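Local structure of N-acetylmuramoyl-L-alanine amidase (Clostridium intestinale URNW, 6SRT) at residues H48-I59 with I71-K79. The protein is a zinc-binding endolysin that probably cleaves the amide bond between N-acetylmuramic acid and L-alanine in bacterial peptidoglycan. Numbering follows the deposited sequence. Where two conformers were deposited one is given.
Sequences HTVDNNMTPQKI and IGYHFYIRK. With GOL (glycerol), chain D; PO4 (phosphate ion), chain E.
Met54 O meets two side chains of 71-79. Tyr76 OH donates to it at 2.6 Å, with the oxygen at the edge of the phenol ring. The C=O...donor angle is 136°, and the hydroxyl is tilted somewhat from the carbonyl plane. Met54 O also sits over the centre of one face of the Arg78 guanidinium, 3.3 Å from CZ. The in-plane N-H groups are therefore not aimed at it, and NE instead forms a salt bridge with Glu109. Ile59 CD1 sits over one face of the Tyr76 ring, 3.5 Å from the centroid, a CH-pi contact. The ring reaches this place because CG is anti to the backbone N (chi1 171°). Thr49 CG2 approaches Tyr76 CE1 and Pro56 CB approaches CD2, both side chains crossing the tyrosine at about a right angle. Ile59 CG2 packs on Ile71 CG1 at 3.8 Å and touches Tyr73 CE2. The first turn of helix 56-65, N-capped by Thr55, thus packs on strand 75-77 and the residues before it. Lys79 NZ donates to Asn52 OD1 at 2.9 Å. Glu115 pairs with Lys79 NZ in a salt bridge through OE1 and accepts from Asn52 ND2 through OE2. Tyr73 OH accepts from glycerol O2 and donates to phosphate O4, both probably from the crystallisation liquor. Its side chain is about 5 Å from the zinc ion, consistent with a hydroxyl placed to meet polar groups of a bound substrate.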
# COMPACT_ATOMS: atom_id res chain seq x y z
N HIS A 48 1.43 -6.64 -3.50
CA HIS A 48 0.74 -7.80 -2.90
C HIS A 48 1.64 -8.35 -1.83
O HIS A 48 2.83 -8.07 -1.77
CB HIS A 48 0.31 -8.84 -3.93
CG HIS A 48 1.33 -9.66 -4.61
ND1 HIS A 48 0.96 -10.79 -5.36
CD2 HIS A 48 2.68 -9.55 -4.64
CE1 HIS A 48 2.04 -11.31 -5.85
NE2 HIS A 48 3.12 -10.61 -5.41
N THR A 49 1.06 -9.14 -0.94
CA THR A 49 1.79 -9.71 0.18
C THR A 49 2.38 -11.08 -0.10
O THR A 49 3.24 -11.52 0.68
CB THR A 49 0.90 -9.82 1.41
OG1 THR A 49 -0.24 -10.63 1.12
CG2 THR A 49 0.42 -8.47 1.90
N VAL A 50 1.94 -11.75 -1.12
CA VAL A 50 2.25 -13.14 -1.48
C VAL A 50 1.58 -14.10 -0.49
O VAL A 50 0.74 -14.88 -0.88
CB VAL A 50 3.74 -13.43 -1.66
CG1 VAL A 50 3.95 -14.88 -2.09
CG2 VAL A 50 4.36 -12.48 -2.67
N ASP A 51 1.99 -14.07 0.75
CA ASP A 51 1.37 -14.88 1.78
C ASP A 51 0.00 -14.31 2.16
O ASP A 51 -0.21 -13.13 2.21
CB ASP A 51 2.24 -14.92 3.02
CG ASP A 51 3.62 -15.56 2.80
OD1 ASP A 51 3.74 -16.48 2.00
OD2 ASP A 51 4.54 -15.12 3.40
N ASN A 52 -0.93 -15.22 2.38
CA ASN A 52 -2.28 -14.99 2.90
C ASN A 52 -2.34 -15.18 4.42
O ASN A 52 -1.40 -15.66 5.01
CB ASN A 52 -3.30 -15.82 2.15
CG ASN A 52 -3.59 -15.26 0.78
OD1 ASN A 52 -4.05 -14.17 0.65
ND2 ASN A 52 -3.32 -16.03 -0.25
N ASN A 53 -3.46 -14.89 5.07
CA ASN A 53 -3.63 -15.12 6.53
C ASN A 53 -2.91 -14.07 7.36
O ASN A 53 -3.00 -14.30 8.53
CB ASN A 53 -3.20 -16.53 7.02
CG ASN A 53 -4.25 -17.54 6.64
OD1 ASN A 53 -5.19 -17.16 5.95
ND2 ASN A 53 -4.09 -18.79 7.01
N MET A 54 -2.25 -13.01 6.81
CA MET A 54 -1.34 -12.20 7.60
C MET A 54 -2.09 -11.01 8.18
O MET A 54 -2.77 -10.23 7.51
CB MET A 54 -0.09 -11.74 6.91
CG MET A 54 0.86 -12.94 6.69
SD MET A 54 2.44 -12.33 6.16
CE MET A 54 1.88 -11.45 4.76
N THR A 55 -1.96 -10.86 9.50
CA THR A 55 -2.39 -9.65 10.18
C THR A 55 -1.40 -8.54 9.87
O THR A 55 -0.24 -8.77 9.54
CB THR A 55 -2.45 -9.84 11.69
OG1 THR A 55 -1.16 -10.23 12.14
CG2 THR A 55 -3.48 -10.90 12.05
N PRO A 56 -1.75 -7.25 10.07
CA PRO A 56 -0.77 -6.18 9.99
C PRO A 56 0.37 -6.36 10.99
O PRO A 56 1.50 -6.03 10.69
CB PRO A 56 -1.61 -4.88 10.19
CG PRO A 56 -2.89 -5.33 10.85
CD PRO A 56 -3.10 -6.73 10.36
N GLN A 57 0.06 -6.92 12.18
CA GLN A 57 1.12 -7.14 13.16
C GLN A 57 2.12 -8.20 12.66
O GLN A 57 3.35 -8.05 12.93
CB GLN A 57 0.53 -7.55 14.50
CG GLN A 57 -0.33 -6.48 15.17
CD GLN A 57 -1.78 -6.45 14.77
OE1 GLN A 57 -2.22 -7.18 13.84
NE2 GLN A 57 -2.59 -5.70 15.53
N LYS A 58 1.68 -9.23 11.94
CA LYS A 58 2.60 -10.22 11.37
C LYS A 58 3.49 -9.58 10.33
O LYS A 58 4.68 -9.86 10.27
CB LYS A 58 1.83 -11.41 10.79
CG LYS A 58 2.76 -12.45 10.23
CD LYS A 58 3.49 -13.24 11.32
CE LYS A 58 4.05 -14.56 10.83
NZ LYS A 58 4.93 -15.11 11.88
N ILE A 59 2.90 -8.75 9.45
CA ILE A 59 3.74 -8.02 8.45
C ILE A 59 4.79 -7.18 9.19
O ILE A 59 5.94 -7.17 8.80
CB ILE A 59 2.83 -7.18 7.53
CG1 ILE A 59 1.91 -8.10 6.72
CG2 ILE A 59 3.71 -6.39 6.65
CD1 ILE A 59 0.98 -7.35 5.79
N ILE A 71 6.25 -2.35 9.78
CA ILE A 71 5.45 -2.48 8.54
C ILE A 71 5.83 -1.36 7.61
O ILE A 71 5.74 -0.16 7.94
CB ILE A 71 3.97 -2.57 8.86
CG1 ILE A 71 3.16 -2.74 7.54
CG2 ILE A 71 3.49 -1.43 9.69
CD1 ILE A 71 1.78 -3.28 7.76
N GLY A 72 6.25 -1.75 6.37
CA GLY A 72 6.78 -0.79 5.42
C GLY A 72 5.75 -0.13 4.55
O GLY A 72 6.08 0.86 3.89
N TYR A 73 4.55 -0.70 4.49
CA TYR A 73 3.44 -0.14 3.71
C TYR A 73 2.75 0.95 4.55
O TYR A 73 2.66 0.81 5.76
CB TYR A 73 2.40 -1.25 3.41
CG TYR A 73 3.00 -2.49 2.82
CD1 TYR A 73 3.71 -2.50 1.65
CD2 TYR A 73 2.84 -3.69 3.51
CE1 TYR A 73 4.19 -3.69 1.11
CE2 TYR A 73 3.30 -4.88 2.99
CZ TYR A 73 4.04 -4.87 1.83
OH TYR A 73 4.45 -6.07 1.31
N HIS A 74 2.20 1.95 3.86
CA HIS A 74 1.34 2.94 4.52
C HIS A 74 -0.06 2.38 4.80
O HIS A 74 -0.69 2.81 5.79
CB HIS A 74 1.26 4.18 3.69
CG HIS A 74 2.59 4.84 3.56
ND1 HIS A 74 3.43 4.54 2.51
CD2 HIS A 74 3.19 5.76 4.37
CE1 HIS A 74 4.55 5.24 2.72
NE2 HIS A 74 4.43 6.00 3.84
N PHE A 75 -0.51 1.43 3.99
CA PHE A 75 -1.85 0.83 4.14
C PHE A 75 -1.74 -0.64 3.70
O PHE A 75 -1.04 -0.99 2.75
CB PHE A 75 -2.88 1.52 3.24
CG PHE A 75 -3.02 2.98 3.58
CD1 PHE A 75 -3.81 3.40 4.62
CD2 PHE A 75 -2.26 3.94 2.85
CE1 PHE A 75 -3.90 4.75 4.94
CE2 PHE A 75 -2.30 5.27 3.19
CZ PHE A 75 -3.13 5.66 4.23
N TYR A 76 -2.59 -1.45 4.34
CA TYR A 76 -2.71 -2.91 4.06
C TYR A 76 -4.20 -3.25 4.00
O TYR A 76 -4.92 -3.00 4.98
CB TYR A 76 -1.99 -3.69 5.18
CG TYR A 76 -2.22 -5.17 5.14
CD1 TYR A 76 -2.12 -5.89 3.96
CD2 TYR A 76 -2.48 -5.90 6.30
CE1 TYR A 76 -2.34 -7.26 3.93
CE2 TYR A 76 -2.66 -7.26 6.30
CZ TYR A 76 -2.53 -7.96 5.12
OH TYR A 76 -2.71 -9.31 5.04
N ILE A 77 -4.61 -3.77 2.87
CA ILE A 77 -6.03 -4.06 2.58
C ILE A 77 -6.19 -5.55 2.63
O ILE A 77 -5.71 -6.29 1.71
CB ILE A 77 -6.48 -3.45 1.26
CG1 ILE A 77 -6.13 -1.96 1.20
CG2 ILE A 77 -7.96 -3.70 1.11
CD1 ILE A 77 -6.55 -1.31 -0.05
N ARG A 78 -6.94 -6.08 3.59
CA ARG A 78 -7.21 -7.52 3.73
C ARG A 78 -8.33 -7.94 2.79
O ARG A 78 -9.03 -7.11 2.17
CB ARG A 78 -7.44 -7.85 5.20
CG ARG A 78 -6.14 -7.72 6.00
CD ARG A 78 -6.15 -8.57 7.25
NE ARG A 78 -6.09 -9.96 6.90
CZ ARG A 78 -5.93 -10.97 7.75
NH1 ARG A 78 -6.00 -10.75 9.05
NH2 ARG A 78 -5.88 -12.19 7.29
N LYS A 79 -8.50 -9.25 2.67
CA LYS A 79 -9.46 -9.82 1.70
C LYS A 79 -10.87 -9.33 1.94
O LYS A 79 -11.60 -9.19 0.93
CB LYS A 79 -9.37 -11.36 1.72
CG LYS A 79 -8.13 -11.86 0.92
CD LYS A 79 -8.21 -13.25 0.64
CE LYS A 79 -7.07 -13.93 -0.03
NZ LYS A 79 -6.28 -13.24 -1.04
C1 GOL D . 6.28 -9.03 2.52
O1 GOL D . 6.96 -7.81 2.28
C2 GOL D . 4.95 -8.74 3.17
O2 GOL D . 4.02 -8.39 2.16
C3 GOL D . 4.46 -9.93 3.94
O3 GOL D . 4.64 -11.12 3.17
P PO4 E . 6.45 -7.06 -1.44
O1 PO4 E . 7.01 -6.57 -2.71
O2 PO4 E . 7.52 -7.51 -0.46
O3 PO4 E . 5.51 -8.32 -1.74
O4 PO4 E . 5.71 -5.89 -0.95